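Local coordinates for protein GDP-perosamine synthase (Caulobacter crescentus, PDB 3BN1) that makes GDP-perosamine by transferring the amino group of L-glutamate to GDP-4-keto-6-deoxy-D-mannose, with pyridoxal 5'-phosphate as cofactor, at residues A[54-58]-A[209-213]; A[155-161]-A[176-182]; A[267-273]-A[365-369]. All blocks are in the same frame, centred on the assembly; numbering follows the deposited sequence.

Contact 1: A[54-58]-A[209-213]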
loop_
_atom_site.group_PDB
_atom_site.type_symbol
_atom_site.label_atom_id
_atom_site.label_comp_id
_atom_site.label_asym_id
_atom_site.label_seq_id
_atom_site.Cartn_x
_atom_site.Cartn_y
_atom_site.Cartn_z
ATOM N N LYS A 54 -8.155 8.417 -21.046
ATOM C CA LYS A 54 -7.077 9.386 -20.923
ATOM C C LYS A 54 -6.085 9.134 -19.812
ATOM O O LYS A 54 -4.865 9.294 -20.009
ATOM C CB LYS A 54 -7.591 10.827 -20.916
ATOM C CG LYS A 54 -8.727 11.009 -21.959
ATOM C CD LYS A 54 -9.315 12.369 -22.091
ATOM C CE LYS A 54 -8.571 13.442 -21.319
ATOM N NZ LYS A 54 -9.567 14.295 -20.587
ATOM N N HIS A 55 -6.578 8.724 -18.649
ATOM C CA HIS A 55 -5.640 8.581 -17.548
ATOM C C HIS A 55 -5.602 7.235 -16.907
ATOM O O HIS A 55 -6.626 6.569 -16.786
ATOM C CB HIS A 55 -6.022 9.557 -16.456
ATOM C CG HIS A 55 -6.375 10.921 -16.959
ATOM N ND1 HIS A 55 -5.416 11.857 -17.288
ATOM C CD2 HIS A 55 -7.577 11.520 -17.151
ATOM C CE1 HIS A 55 -6.016 12.958 -17.719
ATOM N NE2 HIS A 55 -7.323 12.791 -17.609
ATOM N N ALA A 56 -4.433 6.911 -16.393
ATOM C CA ALA A 56 -4.308 5.690 -15.592
ATOM C C ALA A 56 -3.322 6.021 -14.463
ATOM O O ALA A 56 -2.236 6.595 -14.686
ATOM C CB ALA A 56 -3.877 4.529 -16.397
ATOM N N ILE A 57 -3.760 5.736 -13.251
ATOM C CA ILE A 57 -3.020 6.008 -12.015
ATOM C C ILE A 57 -2.641 4.717 -11.308
ATOM O O ILE A 57 -3.500 4.012 -10.770
ATOM C CB ILE A 57 -3.900 6.919 -11.071
ATOM C CG1 ILE A 57 -4.262 8.287 -11.702
ATOM C CG2 ILE A 57 -3.127 7.234 -9.753
ATOM C CD1 ILE A 57 -5.533 8.343 -12.617
ATOM N N ALA A 58 -1.350 4.377 -11.376
ATOM C CA ALA A 58 -0.779 3.159 -10.825
ATOM C C ALA A 58 -0.704 3.271 -9.302
ATOM O O ALA A 58 -0.235 4.258 -8.747
ATOM C CB ALA A 58 0.603 2.967 -11.368
ATOM N N MET A 209 -6.536 12.282 -7.640
ATOM C CA MET A 209 -6.100 10.921 -7.393
ATOM C C MET A 209 -4.576 10.934 -7.314
ATOM O O MET A 209 -4.025 10.314 -6.392
ATOM C CB MET A 209 -6.587 9.994 -8.507
ATOM C CG MET A 209 -8.071 9.577 -8.409
ATOM S SD MET A 209 -8.617 8.827 -9.989
ATOM C CE MET A 209 -10.385 8.437 -9.675
ATOM N N ARG A 210 -3.886 11.632 -8.231
ATOM C CA ARG A 210 -2.435 11.653 -8.105
ATOM C C ARG A 210 -2.009 12.426 -6.839
ATOM O O ARG A 210 -1.041 12.043 -6.158
ATOM C CB ARG A 210 -1.733 12.180 -9.364
ATOM C CG ARG A 210 -2.413 11.781 -10.668
ATOM C CD ARG A 210 -1.391 11.658 -11.818
ATOM N NE ARG A 210 -1.906 11.018 -13.044
ATOM C CZ ARG A 210 -1.623 9.768 -13.419
ATOM N NH1 ARG A 210 -2.160 9.313 -14.536
ATOM N NH2 ARG A 210 -0.781 8.981 -12.727
ATOM N N LEU A 211 -2.765 13.473 -6.506
ATOM C CA LEU A 211 -2.499 14.247 -5.291
ATOM C C LEU A 211 -2.532 13.350 -4.031
ATOM O O LEU A 211 -1.595 13.347 -3.201
ATOM C CB LEU A 211 -3.538 15.363 -5.140
ATOM C CG LEU A 211 -3.189 16.257 -3.921
ATOM C CD1 LEU A 211 -1.833 16.944 -3.971
ATOM C CD2 LEU A 211 -4.299 17.283 -3.830
ATOM N N LEU A 212 -3.628 12.615 -3.883
ATOM C CA LEU A 212 -3.796 11.701 -2.710
ATOM C C LEU A 212 -2.839 10.532 -2.690
ATOM O O LEU A 212 -2.350 10.128 -1.645
ATOM C CB LEU A 212 -5.203 11.120 -2.708
ATOM C CG LEU A 212 -6.314 12.148 -2.428
ATOM C CD1 LEU A 212 -7.674 11.616 -2.945
ATOM C CD2 LEU A 212 -6.394 12.447 -0.880
ATOM N N ARG A 213 -2.576 9.990 -3.859
ATOM C CA ARG A 213 -1.670 8.843 -3.988
ATOM C C ARG A 213 -0.301 9.176 -3.429
ATOM O O ARG A 213 0.336 8.339 -2.794
ATOM C CB ARG A 213 -1.519 8.465 -5.463
ATOM C CG ARG A 213 -0.617 7.215 -5.627
ATOM C CD ARG A 213 -0.413 6.848 -7.080
ATOM N NE ARG A 213 0.276 7.913 -7.803
ATOM C CZ ARG A 213 0.608 7.864 -9.102
ATOM N NH1 ARG A 213 0.382 6.797 -9.899
ATOM N NH2 ARG A 213 1.186 8.931 -9.631
#
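The backbone oxygen of Ala56 takes a hydrogen bond of 2.7 Å from NH1 of Arg210, which comes from above the carbonyl plane, 62° out of it, and so misses the lone pairs. One turn along helix 203-213, Arg213 donates to the carbonyl two residues on: its NH1 lies 2.9 Å from Ala58 O, in the carbonyl plane and on a lone pair, brought there by a bend at chi3 (63°). Ile57 packs against both guanidinium groups. Its CG1 lies over the centre of the Arg210 guanidinium, 3.5 Å from CZ, while CG2, the branch anti to the backbone N, faces Arg213 and comes within 3.5 Å of its NH1. CD1 meets Met209 SD at 4.1 Å, the two side chains crossing at about a right angle. Strand and helix segments run nearly parallel, 8° apart. Both guanidinium groups also form salt bridges with Glu44, which accepts from Ala58 N as well. One carboxylate thus probably balances two positive charges and helps hold both arginines against strand 55-59, outermost within the chain in the mixed sheet of this fold type I PLP enzyme, where they satisfy two carbonyls that point away from strand 196-200.

Contact 2: A[155-161]-A[176-182]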
loop_
_atom_site.group_PDB
_atom_site.type_symbol
_atom_site.label_atom_id
_atom_site.label_comp_id
_atom_site.label_asym_id
_atom_site.label_seq_id
_atom_site.Cartn_x
_atom_site.Cartn_y
_atom_site.Cartn_z
ATOM N N LEU A 155 -22.507 8.677 -9.325
ATOM C CA LEU A 155 -21.237 8.281 -9.909
ATOM C C LEU A 155 -21.257 6.747 -10.048
ATOM O O LEU A 155 -21.969 6.034 -9.329
ATOM C CB LEU A 155 -20.112 8.628 -8.944
ATOM C CG LEU A 155 -19.954 10.157 -8.804
ATOM C CD1 LEU A 155 -19.034 10.465 -7.611
ATOM C CD2 LEU A 155 -19.335 10.615 -10.131
ATOM N N VAL A 156 -20.434 6.249 -10.962
ATOM C CA VAL A 156 -20.325 4.815 -11.138
ATOM C C VAL A 156 -18.831 4.533 -11.071
ATOM O O VAL A 156 -18.021 5.205 -11.701
ATOM C CB VAL A 156 -20.932 4.326 -12.504
ATOM C CG1 VAL A 156 -20.712 2.809 -12.724
ATOM C CG2 VAL A 156 -22.423 4.626 -12.561
ATOM N N ILE A 157 -18.454 3.533 -10.289
ATOM C CA ILE A 157 -17.061 3.196 -10.273
ATOM C C ILE A 157 -16.983 1.706 -10.531
ATOM O O ILE A 157 -17.574 0.894 -9.801
ATOM C CB ILE A 157 -16.406 3.491 -8.917
ATOM C CG1 ILE A 157 -15.029 2.818 -8.869
ATOM C CG2 ILE A 157 -17.372 3.107 -7.750
ATOM C CD1 ILE A 157 -14.333 2.874 -7.526
ATOM N N GLU A 158 -16.294 1.328 -11.596
ATOM C CA GLU A 158 -16.203 -0.114 -11.876
ATOM C C GLU A 158 -15.095 -0.765 -11.026
ATOM O O GLU A 158 -13.895 -0.359 -11.038
ATOM C CB GLU A 158 -15.777 -0.356 -13.311
ATOM C CG GLU A 158 -16.580 0.321 -14.473
ATOM C CD GLU A 158 -15.739 0.219 -15.805
ATOM O OE1 GLU A 158 -15.384 -0.937 -16.187
ATOM O OE2 GLU A 158 -15.375 1.282 -16.400
ATOM N N ASP A 159 -15.473 -1.811 -10.312
ATOM C CA ASP A 159 -14.418 -2.614 -9.676
ATOM C C ASP A 159 -14.061 -3.584 -10.803
ATOM O O ASP A 159 -14.722 -4.630 -11.013
ATOM C CB ASP A 159 -14.908 -3.441 -8.496
ATOM C CG ASP A 159 -13.766 -4.168 -7.817
ATOM O OD1 ASP A 159 -12.643 -4.234 -8.392
ATOM O OD2 ASP A 159 -13.969 -4.629 -6.671
ATOM N N ALA A 160 -13.048 -3.246 -11.588
ATOM C CA ALA A 160 -12.702 -4.111 -12.729
ATOM C C ALA A 160 -11.533 -5.031 -12.426
ATOM O O ALA A 160 -10.834 -5.455 -13.358
ATOM C CB ALA A 160 -12.376 -3.253 -13.953
ATOM N N ALA A 161 -11.288 -5.299 -11.140
ATOM C CA ALA A 161 -10.149 -6.147 -10.700
ATOM C C ALA A 161 -9.950 -7.450 -11.448
ATOM O O ALA A 161 -8.837 -7.935 -11.543
ATOM C CB ALA A 161 -10.213 -6.476 -9.140
ATOM N N LEU A 176 -15.855 2.588 -18.737
ATOM C CA LEU A 176 -17.310 2.697 -18.603
ATOM C C LEU A 176 -17.876 3.608 -17.525
ATOM O O LEU A 176 -18.858 4.292 -17.776
ATOM C CB LEU A 176 -17.957 1.305 -18.438
ATOM C CG LEU A 176 -17.580 0.348 -19.550
ATOM C CD1 LEU A 176 -17.389 -1.029 -18.979
ATOM C CD2 LEU A 176 -18.618 0.379 -20.701
ATOM N N GLY A 177 -17.344 3.572 -16.308
ATOM C CA GLY A 177 -17.919 4.462 -15.275
ATOM C C GLY A 177 -17.183 5.826 -15.210
ATOM O O GLY A 177 -16.508 6.274 -16.141
ATOM N N ASP A 178 -17.310 6.518 -14.088
ATOM C CA ASP A 178 -16.579 7.739 -13.880
ATOM C C ASP A 178 -15.113 7.387 -13.715
ATOM O O ASP A 178 -14.197 8.130 -14.144
ATOM C CB ASP A 178 -17.219 8.393 -12.674
ATOM C CG ASP A 178 -18.634 8.884 -13.029
ATOM O OD1 ASP A 178 -18.741 9.927 -13.745
ATOM O OD2 ASP A 178 -19.631 8.236 -12.614
ATOM N N CYS A 179 -14.871 6.226 -13.104
ATOM C CA CYS A 179 -13.486 5.770 -12.992
ATOM C C CYS A 179 -13.604 4.280 -12.767
ATOM O O CYS A 179 -14.713 3.714 -12.784
ATOM C CB CYS A 179 -12.709 6.429 -11.843
ATOM S SG CYS A 179 -13.574 6.223 -10.242
ATOM N N ALA A 180 -12.474 3.600 -12.685
ATOM C CA ALA A 180 -12.581 2.141 -12.478
ATOM C C ALA A 180 -11.267 1.747 -11.858
ATOM O O ALA A 180 -10.270 2.475 -12.009
ATOM C CB ALA A 180 -12.673 1.423 -13.817
ATOM N N THR A 181 -11.243 0.545 -11.272
ATOM C CA THR A 181 -10.004 0.044 -10.674
ATOM C C THR A 181 -9.713 -1.392 -11.134
ATOM O O THR A 181 -10.596 -2.161 -11.575
ATOM C CB THR A 181 -10.039 0.127 -9.145
ATOM O OG1 THR A 181 -11.037 -0.785 -8.727
ATOM C CG2 THR A 181 -10.521 1.511 -8.688
ATOM N N PHE A 182 -8.421 -1.688 -11.080
ATOM C CA PHE A 182 -7.909 -2.987 -11.438
ATOM C C PHE A 182 -6.901 -3.457 -10.414
ATOM O O PHE A 182 -6.252 -2.658 -9.710
ATOM C CB PHE A 182 -7.172 -2.937 -12.774
ATOM C CG PHE A 182 -8.033 -2.545 -13.922
ATOM C CD1 PHE A 182 -8.244 -1.184 -14.220
ATOM C CD2 PHE A 182 -8.612 -3.526 -14.717
ATOM C CE1 PHE A 182 -9.092 -0.817 -15.274
ATOM C CE2 PHE A 182 -9.321 -3.197 -15.863
ATOM C CZ PHE A 182 -9.604 -1.827 -16.131
HETATM O O HOH W 1 -10.007 -3.054 -7.812
#
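Strands 155-159 and 179-182 run parallel, Ile157, Glu158 and Asp159 pairing with Cys179, Ala180 and Thr181; Glu158 bonds through N to Cys179 O (3.1 Å) and through O to Thr181 N (2.8 Å). Just before the bridged residues, Asp178 closes a two-bond link to Val156: its N donates to Val156 O, and its OD2 accepts from Val156 N at 2.7 Å on the anti lone pair. Glu158 is extended beyond CG, chi2 166°, carrying OE2 to Leu176 N (2.7 Å) and Gly177 N (3.0 Å), both arriving from one face of the carboxylate plane; OE1 is taken by His134 and Gly174. This buried acid therefore pins the turn leading into the second strand. At the other end Ala160 CB rests over the Phe182 ring face, 3.9 Å from its centroid. Asp159 OD1 makes an Asx turn to Ala161 N and shares a water with Thr181 OG1; OD2 bonds Ser91 OG and lies close to N1 of the pyridoxal phosphate on Lys188, where fold type I enzymes keep an aspartate. The pair lies inside the mixed large-domain sheet, between strands 127-130 and 196-200, with helix 62-72 over Ile157, Asp159 and Thr181 and helix 142-151 against Val156 and Leu176.

Contact 3: A[267-273]-A[365-369]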
loop_
_atom_site.group_PDB
_atom_site.type_symbol
_atom_site.label_atom_id
_atom_site.label_comp_id
_atom_site.label_asym_id
_atom_site.label_seq_id
_atom_site.Cartn_x
_atom_site.Cartn_y
_atom_site.Cartn_z
ATOM N N LEU A 267 -16.753 -30.345 -21.016
ATOM C CA LEU A 267 -17.687 -30.312 -19.897
ATOM C C LEU A 267 -18.902 -31.151 -20.109
ATOM O O LEU A 267 -19.608 -31.462 -19.166
ATOM C CB LEU A 267 -18.091 -28.901 -19.429
ATOM C CG LEU A 267 -17.225 -28.226 -18.343
ATOM C CD1 LEU A 267 -18.018 -27.176 -17.591
ATOM C CD2 LEU A 267 -16.523 -29.164 -17.355
ATOM N N ALA A 268 -19.127 -31.517 -21.361
ATOM C CA ALA A 268 -20.231 -32.387 -21.748
ATOM C C ALA A 268 -20.159 -33.713 -20.963
ATOM O O ALA A 268 -21.160 -34.311 -20.576
ATOM C CB ALA A 268 -20.093 -32.661 -23.266
ATOM N N ARG A 269 -18.945 -34.183 -20.735
ATOM C CA ARG A 269 -18.769 -35.421 -20.010
ATOM C C ARG A 269 -19.439 -35.428 -18.628
ATOM O O ARG A 269 -19.730 -36.484 -18.069
ATOM C CB ARG A 269 -17.259 -35.691 -19.913
ATOM C CG ARG A 269 -16.920 -37.122 -19.544
ATOM C CD ARG A 269 -15.549 -37.203 -18.886
ATOM N NE ARG A 269 -15.472 -38.216 -17.829
ATOM C CZ ARG A 269 -14.337 -38.769 -17.397
ATOM N NH1 ARG A 269 -13.170 -38.421 -17.940
ATOM N NH2 ARG A 269 -14.359 -39.676 -16.422
ATOM N N LEU A 270 -19.676 -34.251 -18.060
ATOM C CA LEU A 270 -20.247 -34.134 -16.707
ATOM C C LEU A 270 -21.755 -33.941 -16.710
ATOM O O LEU A 270 -22.440 -33.953 -15.656
ATOM C CB LEU A 270 -19.571 -32.972 -15.964
ATOM C CG LEU A 270 -18.047 -32.999 -15.766
ATOM C CD1 LEU A 270 -17.721 -31.800 -14.960
ATOM C CD2 LEU A 270 -17.468 -34.256 -15.083
ATOM N N GLY A 271 -22.288 -33.782 -17.916
ATOM C CA GLY A 271 -23.736 -33.653 -18.047
ATOM C C GLY A 271 -24.386 -32.607 -17.164
ATOM O O GLY A 271 -23.886 -31.484 -17.058
ATOM N N ASN A 272 -25.530 -32.942 -16.558
ATOM C CA ASN A 272 -26.198 -31.930 -15.755
ATOM C C ASN A 272 -25.570 -31.719 -14.373
ATOM O O ASN A 272 -26.108 -30.949 -13.548
ATOM C CB ASN A 272 -27.724 -32.191 -15.661
ATOM C CG ASN A 272 -28.073 -33.256 -14.614
ATOM O OD1 ASN A 272 -27.191 -33.968 -14.116
ATOM N ND2 ASN A 272 -29.365 -33.386 -14.298
ATOM N N ARG A 273 -24.440 -32.380 -14.121
ATOM C CA ARG A 273 -23.820 -32.232 -12.813
ATOM C C ARG A 273 -23.198 -30.896 -12.437
ATOM O O ARG A 273 -22.983 -30.579 -11.243
ATOM C CB ARG A 273 -22.964 -33.404 -12.515
ATOM C CG ARG A 273 -23.839 -34.666 -12.405
ATOM C CD ARG A 273 -22.941 -35.881 -12.079
ATOM N NE ARG A 273 -22.049 -36.256 -13.179
ATOM C CZ ARG A 273 -20.877 -36.894 -13.069
ATOM N NH1 ARG A 273 -20.210 -37.151 -14.189
ATOM N NH2 ARG A 273 -20.364 -37.260 -11.885
ATOM N N ILE A 365 -11.432 -32.351 -15.498
ATOM C CA ILE A 365 -12.743 -32.881 -15.769
ATOM C C ILE A 365 -12.956 -34.319 -15.278
ATOM O O ILE A 365 -14.052 -34.681 -14.865
ATOM C CB ILE A 365 -13.070 -32.791 -17.247
ATOM C CG1 ILE A 365 -13.470 -31.324 -17.523
ATOM C CG2 ILE A 365 -14.214 -33.814 -17.588
ATOM C CD1 ILE A 365 -13.087 -30.845 -18.874
ATOM N N ALA A 366 -11.913 -35.135 -15.367
ATOM C CA ALA A 366 -12.028 -36.500 -14.951
ATOM C C ALA A 366 -12.239 -36.534 -13.446
ATOM O O ALA A 366 -13.050 -37.334 -12.950
ATOM C CB ALA A 366 -10.768 -37.253 -15.321
ATOM N N ALA A 367 -11.497 -35.671 -12.742
ATOM C CA ALA A 367 -11.617 -35.543 -11.287
ATOM C C ALA A 367 -13.042 -35.123 -10.928
ATOM O O ALA A 367 -13.629 -35.708 -10.022
ATOM C CB ALA A 367 -10.614 -34.530 -10.713
ATOM N N LEU A 368 -13.601 -34.165 -11.676
ATOM C CA LEU A 368 -14.969 -33.706 -11.429
ATOM C C LEU A 368 -15.941 -34.839 -11.694
ATOM O O LEU A 368 -16.951 -34.967 -11.007
ATOM C CB LEU A 368 -15.284 -32.519 -12.318
ATOM C CG LEU A 368 -14.653 -31.143 -11.936
ATOM C CD1 LEU A 368 -15.028 -30.125 -13.009
ATOM C CD2 LEU A 368 -15.319 -30.658 -10.578
ATOM N N ASP A 369 -15.688 -35.630 -12.750
ATOM C CA ASP A 369 -16.513 -36.789 -13.015
ATOM C C ASP A 369 -16.514 -37.726 -11.761
ATOM O O ASP A 369 -17.569 -38.257 -11.293
ATOM C CB ASP A 369 -16.025 -37.526 -14.266
ATOM C CG ASP A 369 -16.768 -38.844 -14.479
ATOM O OD1 ASP A 369 -18.021 -38.831 -14.460
ATOM O OD2 ASP A 369 -16.108 -39.901 -14.566
#
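Leu270 packs tightly on the helix: its CD2 lies 3.2 Å from the backbone N of Asp369, and its CD1 touches Leu368 CB at 3.7 Å, the two leucine side chains crossing at about a right angle. With CG beside its own backbone N (chi1 -59°), Leu270 drives both methyls at the helix, CD2 also reaching CG2 of Ile365. Farther back, Leu267 CD2 packs on Ile365 CG1 at 3.7 Å. These four aliphatic side chains are buried and form the apolar floor of the contact.

The solvent side is polar. Here the carboxylate of Asp369 is held by two arginines, one on each oxygen. Arg273 grips end-on: NH1 reaches OD1 at 2.8 Å, nearly in its own guanidinium plane and on the anti lone pair, while NH2 donates to the backbone O of Asp369 at 3.0 Å. The guanidinium stands almost upright on the carboxylate, 87° between planes. NH2 also bonds Leu372 O, so this group has little freedom to rotate. Exposed Arg269 is the looser partner; its NH2 is 2.6 Å from OD2 but above the carboxylate plane, and the bond is bent to 143°. On the way its CD passes over Ile365 CG2, and one guanidinium face covers Ala366 CA. Two positive groups around Asp369 would probably favour its charged form.

The 3-10 turn 267-270 follows helix 249-266 and, through 271-273, leads to strand 274-275. Leu267 also packs on strand 290-294, Leu368 on helix 302-311, and Arg273 on Leu298 of the sodium site, so that the contact joins the connection between helix 249-266 and strand 274-275 to helix 358-371, next to strand 290-294.

Overall arrangement
Contacts 1 and 2 belong to the same mixed seven-stranded sheet, their centres 13 Å apart, and they touch where Met209 CE packs on Cys179 CB at 3.8 Å. Along the chain 155-161 and 176-182 fall between the two segments of contact 1; strand 196-200 separates strand 55-59 from contact 2 within the sheet. Contact 2 approaches the bound 2-oxoglutarate, about 7 Å from the side chain of Ala161. Contact 3 comes later, beside the four-stranded antiparallel sheet, on the opposite side of the chain's centre from contact 1 and about 22 Å from contact 2 at the nearest atoms. Contacts 1 and 2 thus build the cofactor-binding sheet region, while contact 3 packs a separate, peripheral part of the chain.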